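Putative glucarate dehydratase (Pseudomonas fluorescens, PDB 4IT1) probably catalyses the magnesium-dependent dehydration of D-glucarate to 5-dehydro-4-deoxy-D-glucarate, as a member of the mandelate racemase/muconate lactonizing enzyme family. Local coordinates at residues Glu380-Gly384 with Gly385-Ile389. Numbering follows the deposited sequence.
Sequences EVIKG and GKLPI
Ile382 and Leu387 meet through their methyl ends, Ile382 CD1 lying 3.5 Å from Leu387 CD1 and 3.9 Å from Leu387 CD2, with the two side chains crossing at about a right angle. Ile382 CG1 sits between the backbone N and the carbonyl carbon (chi1 54°), a rotation that brings this branch alongside the Gly385 carbonyl: Ile382 CG1 and CD1 each approach Gly385 O to 3.4 Å. Glu380 reaches the same carbonyl through its aliphatic part, CG standing 3.9 Å from Gly385 O, and the CG atoms of Glu380 and Lys386 touch at 4.0 Å.

What folds the chain back to allow these contacts is a type II beta turn from Ile382 to Gly385, in the loop that joins helix 348-360 to strand 393-395 within the enolase-like C-terminal domain, away from the magnesium site. Gly385 N donates to Ile382 O over 3.2 Å, closing the turn. Gly384 takes the third position with a positive phi of 99°, as glycine commonly does in a type II turn.

The bent chain of Glu380 turns its carboxylate back on the peptide that follows it, and OE2 accepts from Val381 N at 3.1 Å on its anti side, with the donor 27° out of the carboxylate plane. OE1 is gripped by Tyr372 OH and Gly348 N, which should help to fix the carboxylate's rotation. The Lys386 chain carries NZ to the carbonyl oxygens of Tyr372 and Gln375, while Leu387 N also bonds to Tyr372 OH.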
ATOM      1  N   GLU A 380     -15.009  18.694 -23.614  1.00 69.38           N
ATOM      2  CA  GLU A 380     -15.040  17.666 -22.575  1.00 71.45           C
ATOM      3  C   GLU A 380     -15.900  16.495 -23.034  1.00 66.42           C
ATOM      4  O   GLU A 380     -16.669  16.630 -23.983  1.00 76.59           O
ATOM      5  CB  GLU A 380     -15.606  18.240 -21.271  1.00 74.46           C
ATOM      6  CG  GLU A 380     -14.564  18.582 -20.216  1.00 81.26           C
ATOM      7  CD  GLU A 380     -14.001  17.358 -19.497  1.00 93.27           C
ATOM      8  OE1 GLU A 380     -13.029  17.529 -18.732  1.00 85.84           O
ATOM      9  OE2 GLU A 380     -14.516  16.230 -19.682  1.00 88.52           O
ATOM     10  N   VAL A 381     -15.774  15.352 -22.368  1.00 57.91           N
ATOM     11  CA  VAL A 381     -16.616  14.191 -22.677  1.00 70.78           C
ATOM     12  C   VAL A 381     -17.629  13.893 -21.566  1.00 73.62           C
ATOM     13  O   VAL A 381     -18.217  12.802 -21.513  1.00 59.79           O
ATOM     14  CB  VAL A 381     -15.787  12.921 -22.978  1.00 72.82           C
ATOM     15  CG1 VAL A 381     -14.958  13.115 -24.239  1.00 86.37           C
ATOM     16  CG2 VAL A 381     -14.910  12.544 -21.789  1.00 67.28           C
ATOM     17  N   ILE A 382     -17.825  14.867 -20.681  1.00 75.79           N
ATOM     18  CA  ILE A 382     -18.756  14.711 -19.560  1.00 81.33           C
ATOM     19  C   ILE A 382     -19.895  15.730 -19.605  1.00 81.69           C
ATOM     20  O   ILE A 382     -19.716  16.860 -20.078  1.00 73.43           O
ATOM     21  CB  ILE A 382     -18.039  14.762 -18.186  1.00 75.05           C
ATOM     22  CG1 ILE A 382     -17.197  16.036 -18.055  1.00 71.47           C
ATOM     23  CG2 ILE A 382     -17.193  13.510 -17.974  1.00 68.95           C
ATOM     24  CD1 ILE A 382     -16.674  16.296 -16.663  1.00 67.19           C
ATOM     25  N   LYS A 383     -21.064  15.313 -19.116  1.00 87.84           N
ATOM     26  CA  LYS A 383     -22.213  16.205 -18.972  1.00 81.28           C
ATOM     27  C   LYS A 383     -21.861  17.373 -18.055  1.00 77.35           C
ATOM     28  O   LYS A 383     -21.231  17.182 -17.010  1.00 72.59           O
ATOM     29  CB  LYS A 383     -23.422  15.444 -18.422  1.00 85.54           C
ATOM     30  CG  LYS A 383     -24.071  14.500 -19.419  1.00 94.01           C
ATOM     31  CD  LYS A 383     -25.489  14.146 -18.998  1.00 99.92           C
ATOM     32  CE  LYS A 383     -26.169  13.263 -20.030  1.00100.98           C
ATOM     33  NZ  LYS A 383     -25.491  11.944 -20.173  1.00 98.91           N
ATOM     34  N   GLY A 384     -22.250  18.577 -18.464  1.00 65.97           N
ATOM     35  CA  GLY A 384     -21.959  19.788 -17.705  1.00 68.44           C
ATOM     36  C   GLY A 384     -20.754  20.528 -18.248  1.00 67.39           C
ATOM     37  O   GLY A 384     -20.548  21.708 -17.944  1.00 59.73           O
ATOM     38  N   GLY A 385     -19.964  19.834 -19.063  1.00 78.16           N
ATOM     39  CA  GLY A 385     -18.727  20.393 -19.608  1.00 74.92           C
ATOM     40  C   GLY A 385     -17.627  20.396 -18.563  1.00 79.42           C
ATOM     41  O   GLY A 385     -17.509  19.449 -17.773  1.00 64.99           O
ATOM     42  N   LYS A 386     -16.832  21.467 -18.543  1.00 78.49           N
ATOM     43  CA  LYS A 386     -15.675  21.549 -17.645  1.00 76.13           C
ATOM     44  C   LYS A 386     -16.037  21.600 -16.158  1.00 81.58           C
ATOM     45  O   LYS A 386     -16.868  22.407 -15.724  1.00 73.98           O
ATOM     46  CB  LYS A 386     -14.728  22.697 -18.026  1.00 73.06           C
ATOM     47  CG  LYS A 386     -13.737  22.325 -19.123  1.00 72.73           C
ATOM     48  CD  LYS A 386     -12.316  22.772 -18.803  1.00 68.28           C
ATOM     49  CE  LYS A 386     -12.160  24.284 -18.889  1.00 75.38           C
ATOM     50  NZ  LYS A 386     -10.733  24.689 -18.763  1.00 68.25           N
ATOM     51  N   LEU A 387     -15.399  20.710 -15.399  1.00 71.34           N
ATOM     52  CA  LEU A 387     -15.523  20.641 -13.949  1.00 61.83           C
ATOM     53  C   LEU A 387     -15.105  21.936 -13.268  1.00 65.66           C
ATOM     54  O   LEU A 387     -14.229  22.649 -13.772  1.00 64.24           O
ATOM     55  CB  LEU A 387     -14.684  19.485 -13.414  1.00 63.64           C
ATOM     56  CG  LEU A 387     -15.428  18.195 -13.068  1.00 71.97           C
ATOM     57  CD1 LEU A 387     -16.821  18.131 -13.686  1.00 73.52           C
ATOM     58  CD2 LEU A 387     -14.579  16.994 -13.457  1.00 54.47           C
ATOM     59  N   PRO A 388     -15.732  22.242 -12.117  1.00 63.09           N
ATOM     60  CA  PRO A 388     -15.438  23.493 -11.426  1.00 65.89           C
ATOM     61  C   PRO A 388     -14.171  23.392 -10.592  1.00 60.34           C
ATOM     62  O   PRO A 388     -13.909  22.354  -9.981  1.00 61.90           O
ATOM     63  CB  PRO A 388     -16.660  23.690 -10.504  1.00 63.79           C
ATOM     64  CG  PRO A 388     -17.587  22.539 -10.771  1.00 64.89           C
ATOM     65  CD  PRO A 388     -16.761  21.465 -11.408  1.00 62.78           C
ATOM     66  N   ILE A 389     -13.387  24.462 -10.586  1.00 57.40           N
ATOM     67  CA  ILE A 389     -12.274  24.590  -9.654  1.00 67.27           C
ATOM     68  C   ILE A 389     -12.455  25.877  -8.856  1.00 72.18           C
ATOM     69  O   ILE A 389     -12.161  26.983  -9.338  1.00 63.22           O
ATOM     70  CB  ILE A 389     -10.895  24.544 -10.354  1.00 67.71           C
ATOM     71  CG1 ILE A 389     -10.721  23.214 -11.103  1.00 71.92           C
ATOM     72  CG2 ILE A 389      -9.781  24.727  -9.331  1.00 64.03           C
ATOM     73  CD1 ILE A 389      -9.549  23.181 -12.064  1.00 72.29           C
TER